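Local coordinates for protein succinylglutamate desuccinylase/aspartoacylase (Shewanella frigidimarina, PDB 3LWU) that is a putative zinc-dependent hydrolase of the succinylglutamate desuccinylase/aspartoacylase family, probably acting on ester bonds, at residues Gln59-Gly64 with Leu98-Lys103; Ala160-Ser165 with Gly171-Val176; Phe125-Asp130 with Met181-Asp186; Pro42-Met47 with Gln75-Leu80. One frame throughout, in Å; residues are numbered along the deposited sequence.

Interaction 1. Residues Gln59-Gly64 with Leu98-Lys103; sequences QANVHG and LGINQK. With ZN (zinc ion), chain C.
Asn-61, its CG turned to the side opposite the backbone N (chi1 -154°), brings its amide over to Ile-100, whose CG1 lies anti to its own carbonyl carbon (chi1 -71°) and carries CD1 forward to meet it. The contact backs the loop after strand 56-60, which holds the HxxE zinc motif of the M14 metallopeptidase fold: His-63 and Glu-66, joined at the metal by His-192. The two side chains approach at a slant, and OD1 of Asn-61 lies 3.3 Å from both CG1 and CD1 of Ile-100. OD1 takes its hydrogen bond from ND2 of Asn-70; the contact with Ile-100 is van der Waals packing alone.

On the other branch of the amide, ND2 of Asn-61 grips its own loop twice, 2.9 Å from O of His-63 and 3.1 Å from O of Gly-64. Both acceptors lie close to the amide plane, but the Gly-64 carbonyl is met from above its own plane. These two bonds tie the amide to consecutive carbonyls, that of the zinc ligand and the next. Gly-64 packs backbone to backbone on the helix end, its CA 3.8 Å from CA of Ile-100. One water joins the segments, donating to O of Gly-64 and to O of Ile-100. His-63, whose CB leaves the backbone away from the helix, binds zinc through ND1 at 2.1 Å and passes NE2 to OD1 of Asn-119.

Interaction 2. Residues Ala160-Ser165 with Gly171-Val176; sequences ARLTHS and GHRLAV
Arg-173 reaches back from helix 170-182 to Leu-162, closing a helix-loop-helix connection whose first arm is helix 143-160. From CB the chain stays stretched, chi1 and chi2 both near 175°, and CG comes 4.0 Å from CD2 of Leu-162. The bend comes about the CG-CD bond (chi3 -73°) and brings a face of the guanidinium to the leucine; the side chains of Arg-173 and Leu-162 cross at about a right angle. CD2 of Leu-162 sits over that face, closest to NH1 of Arg-173 at 3.5 Å. The tip, NH2 of Arg-173, finishes at O of Leu-162 in a weak hydrogen bond of 3.4 Å. Shortening Arg-173 to an alanine would probably uncover CD2 of Leu-162 and leave O of Leu-162 without this weak donor. Gln-374 of the fourth subunit also packs on Arg-173, so the side chain lies at a subunit boundary.

One turn further along the helix, Val-176 sets its two methyls against Leu-162 and Arg-161. CG1 of Val-176 meets CG of Leu-162 at 3.9 Å, the two side chains sliding past each other in opposite directions. Arg-161, bent at chi2 and chi3, brings the edge of its guanidinium near His-172 without bonding to it. CG2 of Val-176 touches CB of Arg-161 at 4.1 Å.

Interaction 3. Residues Phe125-Asp130 with Met181-Asp186; sequences FDHNVD and MAHQAD
His-127 and His-183 come at each other from opposite directions and meet nitrogen to nitrogen, NE2 of His-127 lying 3.0 Å from NE2 of His-183. The ring planes are 62° apart and the centroids 5.0 Å, an oblique pair. NE2 of His-183 lies near the plane of the His-127 ring, at its edge, yet the hydrogen bond from NE2 of His-183 to NE2 of His-127 is weak and bent, 124° at the hydrogen. Gln-179 gives NE2 of His-183 a second partner, while ND1 of His-127 bonds weakly to Thr-157.

Phe-125 covers one face of the His-127 ring, its CD2 3.7 Å above the ring plane and over the centre. Next to it an Asx turn, from N of Asn-128 to OD1 of Asp-126 (3.1 Å), shapes the loop. With an alanine in place of His-127 the imidazole is gone, which would probably leave His-183 without this mate and open a gap beside Phe-125.

The pair bridges the loop before helix 131-138 and His-183, near the close of helix 170-182. Helix 143-160 flanks both rings, Leu-154 against His-127 and Val-155 against His-183, while Ala-182 and Ala-185 rest on Tyr-57 of strand 56-60.

Interaction 4. Residues Pro42-Met47 with Gln75-Leu80; sequences PIYSFM and QLMTLL
Met-77, modelled as selenomethionine, makes a Met-aromatic contact with Tyr-44, where helix 68-80 of this alpha/beta fold packs on strand 38-46. SE of Met-77 stands 4.2 Å from the centroid of the Tyr-44 ring, obliquely placed, and 3.6 Å from CB of Tyr-44. The two side chains cross at about a right angle. The bend at the last torsion (chi3 -55°) turns the methyl over the ring.

Two CH-pi contacts follow. CE of Met-77 lies over one face of the Tyr-44 ring, 4.3 Å from its centroid and 17° off the normal. One turn on, CB of Leu-80 sits above a face of the Phe-46 ring, 4.2 Å from the centroid.

The remaining contact is apolar and made at an edge: CG of Met-77 approaches CE1 of Phe-46 at 3.7 Å, near the ring plane. Phe-46 is thus touched at its edge by Met-77 and over a face by Leu-80, while Met-77 lies between the two aromatic residues.

OH of Tyr-44 hydrogen-bonds across the subunit boundary, to O of Ile-343 and N of Tyr-346 of the third subunit. Segments 42-46 and 75-80 run in roughly the same direction, 29° apart, with their axes 10.8 Å from each other at closest. Strand 38-46 is paired with strands 24-32 and 89-92; Leu-91 of the latter also touches Met-77, and helix 271-287 packs against Leu-80 through Leu-282.

Overall arrangement
Interactions 4 and 1 interlock along the chain, segments 42-47, 59-64, 75-80 and 98-103 alternating between them; their centres lie about 20 Å apart, and both reach the same sheet through strands 38-46 and 56-60. Later in sequence, 125-130 with 181-186 encloses interaction 2, and these two share helix 170-182, with centres about 13 Å apart. They touch directly, CD of Arg-161 against CE1 of Phe-125 (3.7 Å). Interaction 3 also meets interaction 4, SE of Met-181 lying 3.6 Å from CD1 of Ile-43. Interaction 1 alone includes a zinc ligand; the others join the surrounding helices to strands and loops, and interactions 1, 2 and 4 border neighbouring subunits.

Interaction 1. Residues Gln59-Gly64 with Leu98-Lys103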
loop_
_atom_site.group_PDB
_atom_site.type_symbol
_atom_site.label_atom_id
_atom_site.label_comp_id
_atom_site.label_asym_id
_atom_site.label_seq_id
_atom_site.Cartn_x
_atom_site.Cartn_y
_atom_site.Cartn_z
ATOM N N GLN A 59 19.579 -0.639 20.065
ATOM C CA GLN A 59 18.504 -1.212 19.261
ATOM C C GLN A 59 18.646 -0.785 17.805
ATOM O O GLN A 59 19.254 0.220 17.521
ATOM C CB GLN A 59 17.105 -0.865 19.788
ATOM C CG GLN A 59 16.716 0.649 19.747
ATOM C CD GLN A 59 15.279 0.898 20.143
ATOM O OE1 GLN A 59 14.728 0.163 20.960
ATOM N NE2 GLN A 59 14.656 1.934 19.551
ATOM N N ALA A 60 18.112 -1.588 16.893
ATOM C CA ALA A 60 18.083 -1.255 15.478
ATOM C C ALA A 60 16.715 -1.504 14.879
ATOM O O ALA A 60 15.954 -2.351 15.392
ATOM C CB ALA A 60 19.143 -2.105 14.689
ATOM N N ASN A 61 16.417 -0.786 13.787
ATOM C CA ASN A 61 15.410 -1.233 12.776
ATOM C C ASN A 61 13.983 -1.009 13.243
ATOM O O ASN A 61 13.069 -1.671 12.796
ATOM C CB ASN A 61 15.676 -2.705 12.403
ATOM C CG ASN A 61 15.179 -3.126 10.992
ATOM O OD1 ASN A 61 15.356 -4.290 10.648
ATOM N ND2 ASN A 61 14.609 -2.202 10.183
ATOM N N VAL A 62 13.783 -0.009 14.109
ATOM C CA VAL A 62 12.434 0.412 14.461
ATOM C C VAL A 62 11.676 0.924 13.246
ATOM O O VAL A 62 10.460 0.741 13.118
ATOM C CB VAL A 62 12.447 1.459 15.559
ATOM C CG1 VAL A 62 11.068 2.078 15.716
ATOM C CG2 VAL A 62 12.896 0.808 16.868
ATOM N N HIS A 63 12.397 1.597 12.374
ATOM C CA HIS A 63 11.903 1.925 11.035
ATOM C C HIS A 63 12.273 0.736 10.200
ATOM O O HIS A 63 13.436 0.434 10.061
ATOM C CB HIS A 63 12.574 3.227 10.515
ATOM C CG HIS A 63 11.967 4.476 11.076
ATOM N ND1 HIS A 63 12.707 5.582 11.433
ATOM C CD2 HIS A 63 10.686 4.765 11.411
ATOM C CE1 HIS A 63 11.909 6.520 11.912
ATOM N NE2 HIS A 63 10.673 6.046 11.918
ATOM N N GLY A 64 11.300 0.038 9.618
ATOM C CA GLY A 64 11.548 -1.302 9.106
ATOM C C GLY A 64 12.419 -1.433 7.875
ATOM O O GLY A 64 12.948 -2.505 7.627
ATOM N N LEU A 98 6.800 -5.917 13.013
ATOM C CA LEU A 98 5.625 -5.550 12.179
ATOM C C LEU A 98 6.078 -4.671 11.025
ATOM O O LEU A 98 5.754 -4.939 9.877
ATOM C CB LEU A 98 4.533 -4.836 13.000
ATOM C CG LEU A 98 3.246 -4.348 12.318
ATOM C CD1 LEU A 98 2.472 -5.385 11.518
ATOM C CD2 LEU A 98 2.354 -3.786 13.437
ATOM N N GLY A 99 6.865 -3.649 11.329
ATOM C CA GLY A 99 7.364 -2.739 10.315
ATOM C C GLY A 99 8.352 -3.411 9.356
ATOM O O GLY A 99 8.327 -3.167 8.167
ATOM N N ILE A 100 9.231 -4.240 9.879
ATOM C CA ILE A 100 10.297 -4.875 9.072
ATOM C C ILE A 100 9.694 -5.797 8.033
ATOM O O ILE A 100 10.221 -5.902 6.914
ATOM C CB ILE A 100 11.246 -5.690 9.996
ATOM C CG1 ILE A 100 12.084 -4.748 10.850
ATOM C CG2 ILE A 100 12.160 -6.705 9.207
ATOM C CD1 ILE A 100 12.594 -5.374 12.182
ATOM N N ASN A 101 8.611 -6.475 8.426
ATOM C CA ASN A 101 7.936 -7.447 7.578
ATOM C C ASN A 101 6.852 -6.850 6.660
ATOM O O ASN A 101 6.181 -7.568 5.943
ATOM C CB ASN A 101 7.351 -8.601 8.437
ATOM C CG ASN A 101 8.440 -9.415 9.110
ATOM O OD1 ASN A 101 9.486 -9.639 8.498
ATOM N ND2 ASN A 101 8.223 -9.835 10.374
ATOM N N GLN A 102 6.702 -5.544 6.681
ATOM C CA GLN A 102 5.665 -4.895 5.890
ATOM C C GLN A 102 6.158 -4.515 4.492
ATOM O O GLN A 102 6.903 -3.528 4.323
ATOM C CB GLN A 102 5.160 -3.675 6.635
ATOM C CG GLN A 102 3.931 -3.012 6.029
ATOM C CD GLN A 102 2.655 -3.793 6.288
ATOM O OE1 GLN A 102 2.607 -4.672 7.172
ATOM N NE2 GLN A 102 1.594 -3.441 5.562
ATOM N N LYS A 103 5.750 -5.289 3.486
ATOM C CA LYS A 103 6.176 -5.004 2.097
ATOM C C LYS A 103 5.080 -4.293 1.314
ATOM O O LYS A 103 3.887 -4.462 1.593
ATOM C CB LYS A 103 6.590 -6.284 1.356
ATOM C CG LYS A 103 7.994 -6.818 1.706
ATOM C CD LYS A 103 9.080 -5.944 1.088
ATOM C CE LYS A 103 10.465 -6.526 1.212
ATOM N NZ LYS A 103 11.096 -6.222 2.470
HETATM ZN ZN ZN C . 14.753 5.846 11.218
HETATM O O HOH W 1 12.676 -4.850 6.407
#

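Interaction 2. Residues Ala160-Ser165 with Gly171-Val176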
loop_
_atom_site.group_PDB
_atom_site.type_symbol
_atom_site.label_atom_id
_atom_site.label_comp_id
_atom_site.label_asym_id
_atom_site.label_seq_id
_atom_site.Cartn_x
_atom_site.Cartn_y
_atom_site.Cartn_z
ATOM N N ALA A 160 3.605 0.860 33.352
ATOM C CA ALA A 160 2.216 1.131 33.708
ATOM C C ALA A 160 1.359 1.467 32.486
ATOM O O ALA A 160 0.175 1.190 32.479
ATOM C CB ALA A 160 2.116 2.292 34.786
ATOM N N ARG A 161 1.952 2.065 31.452
ATOM C CA ARG A 161 1.203 2.397 30.238
ATOM C C ARG A 161 0.639 1.131 29.582
ATOM O O ARG A 161 -0.347 1.195 28.839
ATOM C CB ARG A 161 2.055 3.186 29.225
ATOM C CG ARG A 161 2.373 4.655 29.573
ATOM C CD ARG A 161 1.224 5.636 29.275
ATOM N NE ARG A 161 0.884 5.683 27.841
ATOM C CZ ARG A 161 -0.310 6.021 27.335
ATOM N NH1 ARG A 161 -1.322 6.334 28.142
ATOM N NH2 ARG A 161 -0.506 6.019 25.998
ATOM N N LEU A 162 1.253 -0.020 29.852
ATOM C CA LEU A 162 0.812 -1.272 29.238
ATOM C C LEU A 162 -0.517 -1.829 29.756
ATOM O O LEU A 162 -1.053 -2.768 29.175
ATOM C CB LEU A 162 1.890 -2.352 29.368
ATOM C CG LEU A 162 3.192 -2.131 28.606
ATOM C CD1 LEU A 162 4.219 -3.240 28.934
ATOM C CD2 LEU A 162 2.915 -2.098 27.116
ATOM N N THR A 163 -1.051 -1.278 30.831
ATOM C CA THR A 163 -2.236 -1.838 31.439
ATOM C C THR A 163 -3.338 -0.790 31.639
ATOM O O THR A 163 -4.211 -0.979 32.486
ATOM C CB THR A 163 -1.881 -2.504 32.803
ATOM O OG1 THR A 163 -1.315 -1.525 33.678
ATOM C CG2 THR A 163 -0.870 -3.673 32.611
ATOM N N HIS A 164 -3.310 0.301 30.866
ATOM C CA HIS A 164 -4.443 1.249 30.835
ATOM C C HIS A 164 -5.698 0.490 30.326
ATOM O O HIS A 164 -5.583 -0.381 29.451
ATOM C CB HIS A 164 -4.108 2.521 30.001
ATOM C CG HIS A 164 -3.529 3.639 30.822
ATOM N ND1 HIS A 164 -4.233 4.258 31.845
ATOM C CD2 HIS A 164 -2.304 4.223 30.807
ATOM C CE1 HIS A 164 -3.468 5.173 32.420
ATOM N NE2 HIS A 164 -2.290 5.170 31.810
ATOM N N SER A 165 -6.873 0.777 30.891
ATOM C CA SER A 165 -8.029 -0.128 30.751
ATOM C C SER A 165 -8.712 -0.077 29.349
ATOM O O SER A 165 -9.287 -1.090 28.888
ATOM C CB SER A 165 -9.034 0.071 31.916
ATOM O OG SER A 165 -9.928 1.156 31.686
ATOM N N GLY A 171 1.419 0.907 18.033
ATOM C CA GLY A 171 2.707 1.632 18.018
ATOM C C GLY A 171 3.163 2.084 19.399
ATOM O O GLY A 171 4.312 1.959 19.726
ATOM N N HIS A 172 2.251 2.557 20.228
ATOM C CA HIS A 172 2.603 2.916 21.613
ATOM C C HIS A 172 3.043 1.668 22.415
ATOM O O HIS A 172 3.951 1.730 23.264
ATOM C CB HIS A 172 1.437 3.631 22.339
ATOM C CG HIS A 172 1.263 5.082 21.982
ATOM N ND1 HIS A 172 0.022 5.698 21.947
ATOM C CD2 HIS A 172 2.169 6.056 21.719
ATOM C CE1 HIS A 172 0.175 6.974 21.628
ATOM N NE2 HIS A 172 1.467 7.217 21.489
ATOM N N ARG A 173 2.394 0.536 22.191
ATOM C CA ARG A 173 2.815 -0.672 22.910
ATOM C C ARG A 173 4.232 -1.108 22.532
ATOM O O ARG A 173 5.026 -1.440 23.407
ATOM C CB ARG A 173 1.862 -1.832 22.667
ATOM C CG ARG A 173 2.311 -3.144 23.292
ATOM C CD ARG A 173 1.192 -4.184 23.076
ATOM N NE ARG A 173 0.059 -3.908 23.954
ATOM C CZ ARG A 173 0.020 -4.198 25.248
ATOM N NH1 ARG A 173 1.022 -4.801 25.874
ATOM N NH2 ARG A 173 -1.047 -3.902 25.918
ATOM N N LEU A 174 4.522 -1.125 21.244
ATOM C CA LEU A 174 5.882 -1.362 20.780
ATOM C C LEU A 174 6.876 -0.396 21.482
ATOM O O LEU A 174 7.847 -0.832 22.109
ATOM C CB LEU A 174 5.964 -1.198 19.259
ATOM C CG LEU A 174 7.403 -1.169 18.690
ATOM C CD1 LEU A 174 8.088 -2.507 18.845
ATOM C CD2 LEU A 174 7.377 -0.717 17.269
ATOM N N ALA A 175 6.583 0.900 21.400
ATOM C CA ALA A 175 7.511 1.941 21.832
ATOM C C ALA A 175 7.764 1.813 23.329
ATOM O O ALA A 175 8.920 1.815 23.757
ATOM C CB ALA A 175 6.991 3.305 21.445
ATOM N N VAL A 176 6.695 1.624 24.105
ATOM C CA VAL A 176 6.787 1.466 25.530
ATOM C C VAL A 176 7.653 0.256 25.949
ATOM O O VAL A 176 8.468 0.375 26.872
ATOM C CB VAL A 176 5.373 1.400 26.168
ATOM C CG1 VAL A 176 5.425 0.860 27.567
ATOM C CG2 VAL A 176 4.765 2.771 26.163
#

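Interaction 3. Residues Phe125-Asp130 with Met181-Asp186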
loop_
_atom_site.group_PDB
_atom_site.type_symbol
_atom_site.label_atom_id
_atom_site.label_comp_id
_atom_site.label_asym_id
_atom_site.label_seq_id
_atom_site.Cartn_x
_atom_site.Cartn_y
_atom_site.Cartn_z
ATOM N N PHE A 125 7.107 7.498 24.974
ATOM C CA PHE A 125 6.341 8.083 26.079
ATOM C C PHE A 125 7.102 9.213 26.790
ATOM O O PHE A 125 8.229 9.011 27.244
ATOM C CB PHE A 125 6.004 6.998 27.103
ATOM C CG PHE A 125 5.273 7.513 28.323
ATOM C CD1 PHE A 125 4.065 8.175 28.188
ATOM C CD2 PHE A 125 5.774 7.292 29.604
ATOM C CE1 PHE A 125 3.373 8.621 29.305
ATOM C CE2 PHE A 125 5.089 7.740 30.708
ATOM C CZ PHE A 125 3.885 8.411 30.552
ATOM N N ASP A 126 6.447 10.368 26.894
ATOM C CA ASP A 126 6.913 11.541 27.649
ATOM C C ASP A 126 6.331 11.466 29.048
ATOM O O ASP A 126 5.123 11.514 29.224
ATOM C CB ASP A 126 6.382 12.798 26.946
ATOM C CG ASP A 126 6.720 14.114 27.678
ATOM O OD1 ASP A 126 7.372 14.132 28.754
ATOM O OD2 ASP A 126 6.318 15.164 27.128
ATOM N N HIS A 127 7.190 11.344 30.053
ATOM C CA HIS A 127 6.718 11.135 31.428
ATOM C C HIS A 127 6.051 12.354 32.082
ATOM O O HIS A 127 5.297 12.178 33.039
ATOM C CB HIS A 127 7.862 10.640 32.317
ATOM C CG HIS A 127 8.399 9.297 31.924
ATOM N ND1 HIS A 127 8.033 8.130 32.561
ATOM C CD2 HIS A 127 9.282 8.937 30.963
ATOM C CE1 HIS A 127 8.678 7.110 32.017
ATOM N NE2 HIS A 127 9.435 7.571 31.041
ATOM N N ASN A 128 6.321 13.566 31.586
ATOM C CA ASN A 128 5.788 14.810 32.208
ATOM C C ASN A 128 5.982 14.808 33.730
ATOM O O ASN A 128 5.038 14.988 34.487
ATOM C CB ASN A 128 4.293 15.023 31.865
ATOM N N VAL A 129 7.214 14.548 34.165
ATOM C CA VAL A 129 7.524 14.411 35.595
ATOM C C VAL A 129 7.309 15.749 36.287
ATOM O O VAL A 129 7.807 16.760 35.810
ATOM C CB VAL A 129 9.010 14.004 35.825
ATOM C CG1 VAL A 129 9.320 13.916 37.331
ATOM C CG2 VAL A 129 9.363 12.684 35.092
ATOM N N ASP A 130 6.588 15.769 37.406
ATOM C CA ASP A 130 6.523 16.979 38.205
ATOM C C ASP A 130 7.851 17.048 38.947
ATOM O O ASP A 130 8.049 16.406 39.992
ATOM C CB ASP A 130 5.344 16.961 39.156
ATOM C CG ASP A 130 5.313 18.169 40.086
ATOM O OD1 ASP A 130 6.240 19.029 40.099
ATOM O OD2 ASP A 130 4.326 18.244 40.824
HETATM N N MSE A 181 13.118 -1.046 28.495
HETATM C CA MSE A 181 14.500 -1.555 28.498
HETATM C C MSE A 181 15.533 -0.418 28.399
HETATM O O MSE A 181 16.535 -0.424 29.126
HETATM C CB MSE A 181 14.716 -2.552 27.371
HETATM C CG MSE A 181 14.028 -3.879 27.579
HETATM SE SE MSE A 181 14.397 -5.109 26.072
HETATM C CE MSE A 181 13.363 -4.153 24.727
ATOM N N ALA A 182 15.287 0.561 27.527
ATOM C CA ALA A 182 16.235 1.667 27.322
ATOM C C ALA A 182 16.462 2.445 28.618
ATOM O O ALA A 182 17.583 2.869 28.928
ATOM C CB ALA A 182 15.745 2.610 26.202
ATOM N N HIS A 183 15.397 2.602 29.398
ATOM C CA HIS A 183 15.464 3.347 30.661
ATOM C C HIS A 183 16.411 2.708 31.702
ATOM O O HIS A 183 16.885 3.398 32.583
ATOM C CB HIS A 183 14.069 3.525 31.272
ATOM C CG HIS A 183 13.301 4.694 30.733
ATOM N ND1 HIS A 183 13.865 5.934 30.528
ATOM C CD2 HIS A 183 11.991 4.816 30.379
ATOM C CE1 HIS A 183 12.946 6.761 30.049
ATOM N NE2 HIS A 183 11.795 6.114 29.968
ATOM N N GLN A 184 16.653 1.403 31.588
ATOM C CA GLN A 184 17.500 0.684 32.496
ATOM C C GLN A 184 18.959 1.004 32.255
ATOM O O GLN A 184 19.753 0.765 33.143
ATOM C CB GLN A 184 17.331 -0.846 32.347
ATOM C CG GLN A 184 16.002 -1.447 32.871
ATOM C CD GLN A 184 15.882 -1.408 34.408
ATOM O OE1 GLN A 184 16.768 -0.898 35.131
ATOM N NE2 GLN A 184 14.775 -1.944 34.911
ATOM N N ALA A 185 19.308 1.527 31.077
ATOM C CA ALA A 185 20.702 1.694 30.664
ATOM C C ALA A 185 21.262 3.111 30.918
ATOM O O ALA A 185 20.519 4.081 30.965
ATOM C CB ALA A 185 20.860 1.336 29.225
ATOM N N ASP A 186 22.577 3.220 31.041
ATOM C CA ASP A 186 23.237 4.529 31.189
ATOM C C ASP A 186 23.485 5.201 29.839
ATOM O O ASP A 186 23.662 6.433 29.749
ATOM C CB ASP A 186 24.581 4.354 31.902
ATOM C CG ASP A 186 24.419 3.854 33.323
ATOM O OD1 ASP A 186 23.875 4.618 34.147
ATOM O OD2 ASP A 186 24.816 2.704 33.624
#

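Interaction 4. Residues Pro42-Met47 with Gln75-Leu80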
loop_
_atom_site.group_PDB
_atom_site.type_symbol
_atom_site.label_atom_id
_atom_site.label_comp_id
_atom_site.label_asym_id
_atom_site.label_seq_id
_atom_site.Cartn_x
_atom_site.Cartn_y
_atom_site.Cartn_z
ATOM N N PRO A 42 14.244 -10.228 19.442
ATOM C CA PRO A 42 15.317 -10.984 20.068
ATOM C C PRO A 42 16.232 -10.037 20.856
ATOM O O PRO A 42 16.525 -8.954 20.397
ATOM C CB PRO A 42 16.055 -11.599 18.882
ATOM C CG PRO A 42 15.793 -10.685 17.733
ATOM C CD PRO A 42 14.458 -10.043 17.996
ATOM N N ILE A 43 16.628 -10.460 22.048
ATOM C CA ILE A 43 17.454 -9.699 22.958
ATOM C C ILE A 43 18.711 -10.534 23.261
ATOM O O ILE A 43 18.634 -11.738 23.567
ATOM C CB ILE A 43 16.671 -9.340 24.271
ATOM C CG1 ILE A 43 15.360 -8.561 23.942
ATOM C CG2 ILE A 43 17.525 -8.563 25.258
ATOM C CD1 ILE A 43 15.558 -7.188 23.341
ATOM N N TYR A 44 19.869 -9.871 23.150
ATOM C CA TYR A 44 21.165 -10.444 23.425
ATOM C C TYR A 44 21.770 -9.593 24.517
ATOM O O TYR A 44 21.754 -8.359 24.445
ATOM C CB TYR A 44 22.070 -10.378 22.178
ATOM C CG TYR A 44 21.564 -11.201 21.028
ATOM C CD1 TYR A 44 21.752 -12.568 20.998
ATOM C CD2 TYR A 44 20.848 -10.622 19.987
ATOM C CE1 TYR A 44 21.270 -13.358 19.917
ATOM C CE2 TYR A 44 20.343 -11.411 18.913
ATOM C CZ TYR A 44 20.572 -12.774 18.897
ATOM O OH TYR A 44 20.136 -13.545 17.845
ATOM N N SER A 45 22.318 -10.253 25.516
ATOM C CA SER A 45 22.900 -9.560 26.642
ATOM C C SER A 45 24.329 -10.033 26.909
ATOM O O SER A 45 24.552 -11.223 27.085
ATOM C CB SER A 45 22.005 -9.768 27.873
ATOM O OG SER A 45 22.654 -9.247 29.014
ATOM N N PHE A 46 25.295 -9.105 26.887
ATOM C CA PHE A 46 26.646 -9.394 27.343
ATOM C C PHE A 46 26.755 -8.861 28.762
ATOM O O PHE A 46 26.746 -7.654 28.986
ATOM C CB PHE A 46 27.705 -8.721 26.446
ATOM C CG PHE A 46 27.876 -9.369 25.063
ATOM C CD1 PHE A 46 27.021 -9.086 24.043
ATOM C CD2 PHE A 46 28.914 -10.237 24.813
ATOM C CE1 PHE A 46 27.177 -9.697 22.806
ATOM C CE2 PHE A 46 29.094 -10.814 23.599
ATOM C CZ PHE A 46 28.221 -10.556 22.591
HETATM N N MSE A 47 26.833 -9.753 29.728
HETATM C CA MSE A 47 26.872 -9.361 31.146
HETATM C C MSE A 47 28.139 -8.647 31.445
HETATM O O MSE A 47 29.177 -9.137 31.078
HETATM C CB MSE A 47 26.969 -10.570 32.035
HETATM C CG MSE A 47 25.688 -11.128 32.508
HETATM SE SE MSE A 47 26.277 -12.519 33.777
HETATM C CE MSE A 47 24.948 -13.761 32.993
ATOM N N GLN A 75 28.193 -7.103 13.726
ATOM C CA GLN A 75 29.650 -6.853 13.789
ATOM C C GLN A 75 30.064 -6.477 15.178
ATOM O O GLN A 75 31.106 -6.903 15.657
ATOM C CB GLN A 75 30.091 -5.763 12.814
ATOM C CG GLN A 75 29.947 -6.123 11.323
ATOM C CD GLN A 75 30.897 -7.226 10.869
ATOM O OE1 GLN A 75 31.221 -8.142 11.631
ATOM N NE2 GLN A 75 31.311 -7.166 9.604
ATOM N N LEU A 76 29.204 -5.725 15.863
ATOM C CA LEU A 76 29.505 -5.317 17.230
ATOM C C LEU A 76 29.592 -6.547 18.153
ATOM O O LEU A 76 30.556 -6.710 18.891
ATOM C CB LEU A 76 28.484 -4.310 17.712
ATOM C CG LEU A 76 28.716 -3.607 19.051
ATOM C CD1 LEU A 76 30.047 -2.830 19.076
ATOM C CD2 LEU A 76 27.523 -2.684 19.321
HETATM N N MSE A 77 28.630 -7.442 18.063
HETATM C CA MSE A 77 28.622 -8.596 18.940
HETATM C C MSE A 77 29.822 -9.522 18.651
HETATM O O MSE A 77 30.456 -10.026 19.580
HETATM C CB MSE A 77 27.302 -9.335 18.833
HETATM C CG MSE A 77 26.148 -8.527 19.431
HETATM SE SE MSE A 77 24.488 -9.569 19.579
HETATM C CE MSE A 77 24.242 -10.187 17.761
ATOM N N THR A 78 30.149 -9.687 17.367
ATOM C CA THR A 78 31.325 -10.473 16.921
ATOM C C THR A 78 32.585 -9.897 17.557
ATOM O O THR A 78 33.400 -10.643 18.079
ATOM C CB THR A 78 31.422 -10.484 15.382
ATOM O OG1 THR A 78 30.184 -10.985 14.857
ATOM C CG2 THR A 78 32.602 -11.330 14.853
ATOM N N LEU A 79 32.717 -8.570 17.558
ATOM C CA LEU A 79 33.870 -7.935 18.185
ATOM C C LEU A 79 33.825 -8.151 19.681
ATOM O O LEU A 79 34.825 -8.522 20.286
ATOM C CB LEU A 79 33.924 -6.438 17.858
ATOM C CG LEU A 79 34.264 -6.068 16.390
ATOM C CD1 LEU A 79 34.001 -4.589 16.147
ATOM C CD2 LEU A 79 35.713 -6.461 16.002
ATOM N N LEU A 80 32.658 -7.956 20.295
ATOM C CA LEU A 80 32.561 -8.094 21.733
ATOM C C LEU A 80 32.942 -9.490 22.271
ATOM O O LEU A 80 33.331 -9.600 23.444
ATOM C CB LEU A 80 31.187 -7.686 22.236
ATOM C CG LEU A 80 30.862 -6.188 22.165
ATOM C CD1 LEU A 80 29.333 -5.998 22.323
ATOM C CD2 LEU A 80 31.654 -5.397 23.225
#